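PDB 4L8N: PDZ domain protein from Parabacteroides distasonis, which is of unknown function but combines PDZ domains, a family that typically binds peptide C-termini, with a DUF4136 domain, and binds magnesium. Local coordinates for residues I9-F14 / S33-S38; S38-A43 / V93-D98; D138-G143 / P255-W260. One frame throughout, in Å; residues are numbered along the deposited sequence.

How the contacts relate
Contacts 1 and 2 are adjoining parts of one PDZ domain. Their centres are 8 Å apart and they share Ser38, which ends the turn of contact 1 and caps the helix of contact 2. Strands 8-18 and 91-101 are neighbours in the same antiparallel sheet, where Arg11 N of contact 1 lies 3.0 Å from Asp98 O of contact 2, a probable hydrogen bond. Contact 3 belongs to the DUF4136 domain. Its centre is about 32 Å from each of the other two centres, and the nearest atoms are about 17 Å from contact 1 and 16 Å from contact 2. All three contacts lie away from the magnesium-binding residues Glu239 and Asp270.

Contact 1. Residues I9-F14 / S33-S38; sequences ICRLGF and SIIPYS
Ser33 meets Phe14 through its backbone: Ser33 O lies 3.1 Å from Phe14 CA in a CA-H...O contact, while Ser33 OG bonds to Thr15 OG1. Next comes Ile34, an antiparallel, non-hydrogen-bonded pair with Phe14, their CA atoms 4.3 Å apart. Phe14 CB faces Ile34 CG1 on the same side of the sheet, but the ring turns off toward helix 39-43, where it packs on Ala40.

Ile35 does most of the work. Its N donates to Gly13 O (2.8 Å, 173° at the hydrogen). With CG1 beside its own backbone N (chi1 -72°), the branch brings CD1 to 3.5 Å from Phe14 N and 3.7 Å from Arg11 CD. The other branch, CG2, sits 3.8 Å above one face of the Arg11 guanidinium, toward its rim.

A type II turn then runs from Ile35 to Ser38, whose N and OG both donate to Ile35 O. Ser38 CB rests 3.7 Å from Gly13 CA. The Arg11-Leu12-Gly13-Phe14 run is a variant of the GLGF signature of PDZ domains, with arginine in first place, and corresponds to the loop that in relatives receives a peptide's C-terminal carboxylate.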
loop_
_atom_site.group_PDB
_atom_site.type_symbol
_atom_site.label_atom_id
_atom_site.label_comp_id
_atom_site.label_asym_id
_atom_site.label_seq_id
_atom_site.Cartn_x
_atom_site.Cartn_y
_atom_site.Cartn_z
ATOM N N ILE A 9 -31.042 -1.310 -34.709
ATOM C CA ILE A 9 -30.391 -1.466 -33.390
ATOM C C ILE A 9 -30.389 -0.108 -32.678
ATOM O O ILE A 9 -30.244 0.920 -33.334
ATOM C CB ILE A 9 -28.929 -2.039 -33.511
ATOM C CG1 ILE A 9 -28.751 -3.129 -34.616
ATOM C CG2 ILE A 9 -28.338 -2.476 -32.155
ATOM C CD1 ILE A 9 -29.604 -4.499 -34.473
ATOM N N CYS A 10 -30.547 -0.106 -31.348
ATOM C CA CYS A 10 -30.566 1.114 -30.543
ATOM C C CYS A 10 -29.735 0.987 -29.288
ATOM O O CYS A 10 -29.561 -0.101 -28.732
ATOM C CB CYS A 10 -31.986 1.518 -30.204
ATOM S SG CYS A 10 -33.055 1.638 -31.641
ATOM N N ARG A 11 -29.263 2.142 -28.823
ATOM C CA ARG A 11 -28.368 2.307 -27.690
ATOM C C ARG A 11 -28.715 3.569 -26.937
ATOM O O ARG A 11 -29.293 4.502 -27.502
ATOM C CB ARG A 11 -26.933 2.434 -28.257
ATOM C CG ARG A 11 -25.801 1.921 -27.379
ATOM C CD ARG A 11 -24.746 2.981 -27.076
ATOM N NE ARG A 11 -23.956 3.414 -28.237
ATOM C CZ ARG A 11 -24.093 4.587 -28.857
ATOM N NH1 ARG A 11 -25.018 5.456 -28.460
ATOM N NH2 ARG A 11 -23.314 4.896 -29.887
ATOM N N LEU A 12 -28.335 3.620 -25.670
ATOM C CA LEU A 12 -28.434 4.849 -24.903
ATOM C C LEU A 12 -27.016 5.360 -24.808
ATOM O O LEU A 12 -26.073 4.563 -24.782
ATOM C CB LEU A 12 -29.112 4.659 -23.557
ATOM C CG LEU A 12 -30.626 4.554 -23.650
ATOM C CD1 LEU A 12 -31.059 3.099 -23.696
ATOM C CD2 LEU A 12 -31.312 5.325 -22.524
ATOM N N GLY A 13 -26.852 6.671 -24.881
ATOM C CA GLY A 13 -25.526 7.276 -24.902
ATOM C C GLY A 13 -24.727 7.283 -23.617
ATOM O O GLY A 13 -24.021 8.262 -23.348
ATOM N N PHE A 14 -24.780 6.188 -22.843
ATOM C CA PHE A 14 -24.018 6.078 -21.592
ATOM C C PHE A 14 -23.829 4.645 -21.145
ATOM O O PHE A 14 -24.660 3.795 -21.449
ATOM C CB PHE A 14 -24.689 6.879 -20.446
ATOM C CG PHE A 14 -26.116 6.492 -20.123
ATOM C CD1 PHE A 14 -26.391 5.406 -19.290
ATOM C CD2 PHE A 14 -27.180 7.247 -20.596
ATOM C CE1 PHE A 14 -27.709 5.043 -19.000
ATOM C CE2 PHE A 14 -28.495 6.896 -20.291
ATOM C CZ PHE A 14 -28.755 5.788 -19.504
ATOM N N SER A 33 -19.887 6.512 -17.813
ATOM C CA SER A 33 -19.342 7.245 -18.948
ATOM C C SER A 33 -20.435 7.614 -19.909
ATOM O O SER A 33 -21.407 6.884 -20.045
ATOM C CB SER A 33 -18.268 6.432 -19.670
ATOM O OG SER A 33 -18.882 5.499 -20.544
ATOM N N ILE A 34 -20.246 8.735 -20.590
ATOM C CA ILE A 34 -21.153 9.271 -21.578
ATOM C C ILE A 34 -20.520 9.061 -22.936
ATOM O O ILE A 34 -19.321 9.301 -23.102
ATOM C CB ILE A 34 -21.444 10.761 -21.228
ATOM C CG1 ILE A 34 -22.621 10.847 -20.245
ATOM C CG2 ILE A 34 -21.781 11.594 -22.446
ATOM C CD1 ILE A 34 -22.249 10.706 -18.916
ATOM N N ILE A 35 -21.305 8.590 -23.897
ATOM C CA ILE A 35 -20.793 8.356 -25.232
ATOM C C ILE A 35 -20.753 9.698 -26.003
ATOM O O ILE A 35 -21.768 10.363 -26.132
ATOM C CB ILE A 35 -21.609 7.245 -25.918
ATOM C CG1 ILE A 35 -21.251 5.906 -25.254
ATOM C CG2 ILE A 35 -21.354 7.203 -27.438
ATOM C CD1 ILE A 35 -22.336 5.019 -25.056
ATOM N N PRO A 36 -19.578 10.137 -26.480
ATOM C CA PRO A 36 -19.521 11.426 -27.180
ATOM C C PRO A 36 -20.376 11.441 -28.416
ATOM O O PRO A 36 -20.538 10.409 -29.063
ATOM C CB PRO A 36 -18.045 11.566 -27.561
ATOM C CG PRO A 36 -17.308 10.655 -26.597
ATOM C CD PRO A 36 -18.240 9.515 -26.380
ATOM N N TYR A 37 -20.935 12.613 -28.732
ATOM C CA TYR A 37 -21.748 12.850 -29.917
ATOM C C TYR A 37 -23.120 12.136 -29.830
ATOM O O TYR A 37 -23.862 12.130 -30.822
ATOM C CB TYR A 37 -20.958 12.463 -31.200
ATOM C CG TYR A 37 -19.790 13.392 -31.469
ATOM C CD1 TYR A 37 -20.002 14.701 -31.891
ATOM C CD2 TYR A 37 -18.476 12.967 -31.294
ATOM C CE1 TYR A 37 -18.937 15.567 -32.136
ATOM C CE2 TYR A 37 -17.398 13.822 -31.545
ATOM C CZ TYR A 37 -17.637 15.127 -31.965
ATOM O OH TYR A 37 -16.617 16.026 -32.184
ATOM N N SER A 38 -23.499 11.639 -28.626
ATOM C CA SER A 38 -24.773 10.947 -28.375
ATOM C C SER A 38 -25.878 11.903 -27.910
ATOM O O SER A 38 -25.615 13.051 -27.552
ATOM C CB SER A 38 -24.586 9.838 -27.338
ATOM O OG SER A 38 -24.304 10.322 -26.033
#

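Contact 2. Residues S38-A43 / V93-D98; sequences SSAEQA and VLVKKD
The Asp98 carboxylate faces the start of helix 39-43 and holds Ser39 with both oxygens. OD2 of Asp98 takes the backbone N of Ser39 on its syn lone pair, 3.1 Å away and nearly straight (169°). OD1 of Asp98 is met by Ser39 OG at 2.7 Å, also from the syn side but 25° out of the carboxylate plane. Because Ser39 OG lies beside its own backbone N (chi1 -65°), the hydroxyl and the N-H can reach the same carboxylate; the N-H also makes a weak bond to OD1.

A water widens this grip. It accepts from Ala40 N at 2.8 Å and donates both to Asp98 OD2, 2.7 Å away, and to Lys96 O. A second water joins Ser39 O to Lys96 N.

Further along, the interface turns apolar, where the short helix after strand 29-34 packs against strand 91-101 of the PDZ domain's antiparallel sheet, nearly antiparallel to it with axes 7.0 Å apart. Val95 divides its methyls between residues one turn apart on the same side of the helix: CG1 to Ala40 CB at 3.8 Å, CG2 to Ala43 CB at 4.2 Å. Val93 CG1 reaches the same Ala43 CB at 3.9 Å.

Ser38 OG, itself donating to Ile35 O, accepts weakly from Glu41 N as the N-cap. The first-turn amides of Ser39, Ala40 and Glu41 are therefore answered by Asp98, by a water and by Ser38, and the carboxylate's negative charge at a helix N-terminus is probably favourable, with Arg11 NH1 adding only a long, weak ion pair.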
loop_
_atom_site.group_PDB
_atom_site.type_symbol
_atom_site.label_atom_id
_atom_site.label_comp_id
_atom_site.label_asym_id
_atom_site.label_seq_id
_atom_site.Cartn_x
_atom_site.Cartn_y
_atom_site.Cartn_z
ATOM N N SER A 38 -23.499 11.639 -28.626
ATOM C CA SER A 38 -24.773 10.947 -28.375
ATOM C C SER A 38 -25.878 11.903 -27.910
ATOM O O SER A 38 -25.615 13.051 -27.552
ATOM C CB SER A 38 -24.586 9.838 -27.338
ATOM O OG SER A 38 -24.304 10.322 -26.033
ATOM N N SER A 39 -27.117 11.411 -27.893
ATOM C CA SER A 39 -28.278 12.176 -27.467
ATOM C C SER A 39 -28.273 12.347 -25.956
ATOM O O SER A 39 -28.620 13.425 -25.483
ATOM C CB SER A 39 -29.568 11.520 -27.950
ATOM O OG SER A 39 -29.644 11.528 -29.368
ATOM N N ALA A 40 -27.852 11.311 -25.202
ATOM C CA ALA A 40 -27.725 11.382 -23.741
ATOM C C ALA A 40 -26.753 12.521 -23.344
ATOM O O ALA A 40 -27.053 13.293 -22.435
ATOM C CB ALA A 40 -27.236 10.052 -23.199
ATOM N N GLU A 41 -25.638 12.673 -24.095
ATOM C CA GLU A 41 -24.666 13.752 -23.904
ATOM C C GLU A 41 -25.341 15.120 -24.052
ATOM O O GLU A 41 -25.274 15.949 -23.146
ATOM C CB GLU A 41 -23.496 13.631 -24.892
ATOM C CG GLU A 41 -22.367 14.597 -24.570
ATOM C CD GLU A 41 -21.220 14.625 -25.558
ATOM O OE1 GLU A 41 -21.436 15.070 -26.707
ATOM O OE2 GLU A 41 -20.092 14.259 -25.164
ATOM N N GLN A 42 -26.007 15.330 -25.183
ATOM C CA GLN A 42 -26.698 16.558 -25.522
ATOM C C GLN A 42 -27.822 16.873 -24.499
ATOM O O GLN A 42 -28.008 18.046 -24.160
ATOM C CB GLN A 42 -27.237 16.431 -26.953
ATOM C CG GLN A 42 -27.911 17.674 -27.510
ATOM C CD GLN A 42 -28.766 17.303 -28.690
ATOM O OE1 GLN A 42 -28.296 17.224 -29.837
ATOM N NE2 GLN A 42 -30.037 17.009 -28.419
ATOM N N ALA A 43 -28.522 15.836 -23.973
ATOM C CA ALA A 43 -29.622 15.993 -23.003
ATOM C C ALA A 43 -29.110 16.451 -21.627
ATOM O O ALA A 43 -29.886 16.971 -20.817
ATOM C CB ALA A 43 -30.399 14.698 -22.868
ATOM N N VAL A 93 -34.987 14.461 -17.057
ATOM C CA VAL A 93 -34.160 14.486 -18.265
ATOM C C VAL A 93 -34.779 13.566 -19.332
ATOM O O VAL A 93 -34.896 12.358 -19.091
ATOM C CB VAL A 93 -32.662 14.121 -18.023
ATOM C CG1 VAL A 93 -31.859 14.258 -19.314
ATOM C CG2 VAL A 93 -32.022 14.952 -16.910
ATOM N N LEU A 94 -35.156 14.123 -20.506
ATOM C CA LEU A 94 -35.653 13.293 -21.589
ATOM C C LEU A 94 -34.479 12.897 -22.499
ATOM O O LEU A 94 -33.891 13.755 -23.182
ATOM C CB LEU A 94 -36.757 13.985 -22.395
ATOM C CG LEU A 94 -37.401 13.119 -23.484
ATOM C CD1 LEU A 94 -38.398 12.128 -22.887
ATOM C CD2 LEU A 94 -38.082 13.972 -24.513
ATOM N N VAL A 95 -34.154 11.594 -22.523
ATOM C CA VAL A 95 -33.037 11.119 -23.325
ATOM C C VAL A 95 -33.558 10.468 -24.613
ATOM O O VAL A 95 -34.266 9.463 -24.572
ATOM C CB VAL A 95 -32.095 10.187 -22.507
ATOM C CG1 VAL A 95 -31.005 9.565 -23.375
ATOM C CG2 VAL A 95 -31.476 10.941 -21.349
ATOM N N LYS A 96 -33.160 11.041 -25.761
ATOM C CA LYS A 96 -33.491 10.514 -27.080
ATOM C C LYS A 96 -32.572 9.316 -27.345
ATOM O O LYS A 96 -31.458 9.265 -26.806
ATOM C CB LYS A 96 -33.391 11.608 -28.172
ATOM C CG LYS A 96 -34.314 12.812 -27.897
ATOM C CD LYS A 96 -34.603 13.710 -29.104
ATOM C CE LYS A 96 -35.757 14.651 -28.789
ATOM N NZ LYS A 96 -36.243 15.398 -29.983
ATOM N N LYS A 97 -33.056 8.321 -28.098
ATOM C CA LYS A 97 -32.274 7.118 -28.383
ATOM C C LYS A 97 -31.379 7.325 -29.587
ATOM O O LYS A 97 -31.655 8.178 -30.444
ATOM C CB LYS A 97 -33.184 5.900 -28.613
ATOM C CG LYS A 97 -32.946 4.755 -27.632
ATOM C CD LYS A 97 -33.853 3.555 -27.916
ATOM C CE LYS A 97 -35.200 3.592 -27.232
ATOM N NZ LYS A 97 -36.035 2.427 -27.624
ATOM N N ASP A 98 -30.298 6.542 -29.645
ATOM C CA ASP A 98 -29.382 6.589 -30.765
ATOM C C ASP A 98 -29.508 5.262 -31.483
ATOM O O ASP A 98 -29.156 4.199 -30.955
ATOM C CB ASP A 98 -27.952 6.934 -30.323
ATOM C CG ASP A 98 -27.855 8.290 -29.641
ATOM O OD1 ASP A 98 -28.341 9.292 -30.234
ATOM O OD2 ASP A 98 -27.312 8.348 -28.510
HETATM O O HOH W 1 -31.579 13.876 -26.188
HETATM O O HOH W 2 -28.540 8.748 -26.194
#

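Contact 3. Residues D138-G143 / P255-W260; sequences DGVDFG and PGRVLW
At the edge of the Arg257 guanidinium, close to its plane, lies the Asp138 carboxylate, the two planes turned 44° apart; Val140 CG1 approaches the same guanidinium obliquely. The second flat group, the Phe142 ring, is met at a slant by Leu259 O, 3.6 Å from Phe142 CZ, and by Trp260 CD1, 4.3 Å from Phe142 CE2. Tyr289 also meets the Phe142 ring, and it packs edge-to-face with Trp260.

This is the DUF4136 domain, where the loop between strands 123-135 and 147-150 folds against the start of strand 258-268, itself a neighbour of strand 123-135 in the large mixed sheet.

The polar link is a salt bridge. Arg257 NH1 donates to Asp138 OD2 at 3.1 Å and 165°, reaching that oxygen on its anti side and somewhat out of the carboxylate plane. The arginine chain runs out extended and then bends at chi3 (63°), which swings the guanidinium toward the loop. NH2 of Arg257 forms a salt bridge with Asp250 on strand 240-250, so the cation ties the loop to the sheet through two carboxylates, which probably balance the charge of this buried side chain.

Beside this bridge the packing is mostly by carbon atoms. Val140 and Arg257 extend toward each other, and Val140 CG1 ends up 3.7 Å from Arg257 NH2; the same methyl touches Leu259 CD2 at 4.1 Å. Leu259 and Phe142 lie alongside, pointing opposite ways, with Leu259 CB 3.9 Å from Phe142 CE1. Trp260 NE1 bonds to Thr292 OG1.

At the far end the loop braces itself with an Asx turn: Asp141 OD1 accepts from Gly143 N at 3.0 Å.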
loop_
_atom_site.group_PDB
_atom_site.type_symbol
_atom_site.label_atom_id
_atom_site.label_comp_id
_atom_site.label_asym_id
_atom_site.label_seq_id
_atom_site.Cartn_x
_atom_site.Cartn_y
_atom_site.Cartn_z
ATOM N N ASP A 138 -20.453 4.336 7.924
ATOM C CA ASP A 138 -21.848 4.803 8.024
ATOM C C ASP A 138 -22.398 4.941 6.608
ATOM O O ASP A 138 -21.709 5.466 5.730
ATOM C CB ASP A 138 -21.945 6.130 8.799
ATOM C CG ASP A 138 -21.343 6.096 10.194
ATOM O OD1 ASP A 138 -21.341 5.008 10.820
ATOM O OD2 ASP A 138 -20.878 7.154 10.665
ATOM N N GLY A 139 -23.613 4.449 6.400
ATOM C CA GLY A 139 -24.269 4.446 5.095
ATOM C C GLY A 139 -24.936 5.745 4.685
ATOM O O GLY A 139 -25.986 5.715 4.029
ATOM N N VAL A 140 -24.304 6.893 5.027
ATOM C CA VAL A 140 -24.802 8.219 4.720
ATOM C C VAL A 140 -24.643 8.534 3.234
ATOM O O VAL A 140 -23.578 8.317 2.661
ATOM C CB VAL A 140 -24.160 9.299 5.622
ATOM C CG1 VAL A 140 -22.683 9.528 5.315
ATOM C CG2 VAL A 140 -24.945 10.602 5.560
ATOM N N ASP A 141 -25.706 9.073 2.616
ATOM C CA ASP A 141 -25.666 9.507 1.231
ATOM C C ASP A 141 -24.818 10.796 1.107
ATOM O O ASP A 141 -25.092 11.794 1.782
ATOM C CB ASP A 141 -27.074 9.714 0.657
ATOM C CG ASP A 141 -27.053 9.598 -0.856
ATOM O OD1 ASP A 141 -26.735 10.607 -1.528
ATOM O OD2 ASP A 141 -27.215 8.472 -1.362
ATOM N N PHE A 142 -23.777 10.755 0.252
ATOM C CA PHE A 142 -22.864 11.877 -0.008
ATOM C C PHE A 142 -23.598 13.078 -0.627
ATOM O O PHE A 142 -23.104 14.197 -0.538
ATOM C CB PHE A 142 -21.666 11.447 -0.892
ATOM C CG PHE A 142 -20.645 10.554 -0.216
ATOM C CD1 PHE A 142 -20.547 10.500 1.179
ATOM C CD2 PHE A 142 -19.744 9.810 -0.966
ATOM C CE1 PHE A 142 -19.597 9.684 1.800
ATOM C CE2 PHE A 142 -18.783 9.008 -0.337
ATOM C CZ PHE A 142 -18.722 8.954 1.042
ATOM N N GLY A 143 -24.779 12.847 -1.192
ATOM C CA GLY A 143 -25.629 13.901 -1.739
ATOM C C GLY A 143 -26.182 14.859 -0.687
ATOM O O GLY A 143 -26.712 15.911 -1.040
ATOM N N PRO A 255 -20.241 15.984 12.926
ATOM C CA PRO A 255 -19.046 16.826 12.731
ATOM C C PRO A 255 -17.730 16.147 13.108
ATOM O O PRO A 255 -17.657 15.506 14.146
ATOM C CB PRO A 255 -19.326 18.028 13.644
ATOM C CG PRO A 255 -20.811 18.130 13.660
ATOM C CD PRO A 255 -21.292 16.713 13.672
ATOM N N GLY A 256 -16.728 16.257 12.245
ATOM C CA GLY A 256 -15.407 15.683 12.485
ATOM C C GLY A 256 -15.182 14.320 11.865
ATOM O O GLY A 256 -14.035 13.884 11.742
ATOM N N ARG A 257 -16.280 13.630 11.482
ATOM C CA ARG A 257 -16.266 12.323 10.812
ATOM C C ARG A 257 -15.691 12.479 9.418
ATOM O O ARG A 257 -16.156 13.325 8.652
ATOM C CB ARG A 257 -17.702 11.741 10.742
ATOM C CG ARG A 257 -17.863 10.463 9.922
ATOM C CD ARG A 257 -19.307 9.984 9.884
ATOM N NE ARG A 257 -20.189 10.951 9.224
ATOM C CZ ARG A 257 -21.439 10.710 8.838
ATOM N NH1 ARG A 257 -21.994 9.527 9.056
ATOM N NH2 ARG A 257 -22.147 11.656 8.241
ATOM N N VAL A 258 -14.668 11.673 9.093
ATOM C CA VAL A 258 -14.082 11.674 7.759
ATOM C C VAL A 258 -15.001 10.836 6.883
ATOM O O VAL A 258 -15.223 9.648 7.165
ATOM C CB VAL A 258 -12.612 11.187 7.732
ATOM C CG1 VAL A 258 -12.101 11.102 6.295
ATOM C CG2 VAL A 258 -11.727 12.105 8.565
ATOM N N LEU A 259 -15.596 11.483 5.867
ATOM C CA LEU A 259 -16.537 10.841 4.945
ATOM C C LEU A 259 -15.805 10.044 3.885
ATOM O O LEU A 259 -16.179 8.913 3.578
ATOM C CB LEU A 259 -17.445 11.878 4.256
ATOM C CG LEU A 259 -18.309 12.775 5.138
ATOM C CD1 LEU A 259 -18.936 13.838 4.311
ATOM C CD2 LEU A 259 -19.439 11.997 5.798
ATOM N N TRP A 260 -14.765 10.646 3.335
ATOM C CA TRP A 260 -13.995 10.116 2.226
ATOM C C TRP A 260 -12.570 10.643 2.316
ATOM O O TRP A 260 -12.351 11.840 2.617
ATOM C CB TRP A 260 -14.675 10.593 0.915
ATOM C CG TRP A 260 -14.100 10.074 -0.376
ATOM C CD1 TRP A 260 -14.574 9.028 -1.111
ATOM C CD2 TRP A 260 -13.094 10.705 -1.178
ATOM N NE1 TRP A 260 -13.884 8.926 -2.291
ATOM C CE2 TRP A 260 -12.956 9.935 -2.355
ATOM C CE3 TRP A 260 -12.276 11.836 -1.010
ATOM C CZ2 TRP A 260 -12.063 10.276 -3.369
ATOM C CZ3 TRP A 260 -11.344 12.132 -1.988
ATOM C CH2 TRP A 260 -11.282 11.388 -3.174
#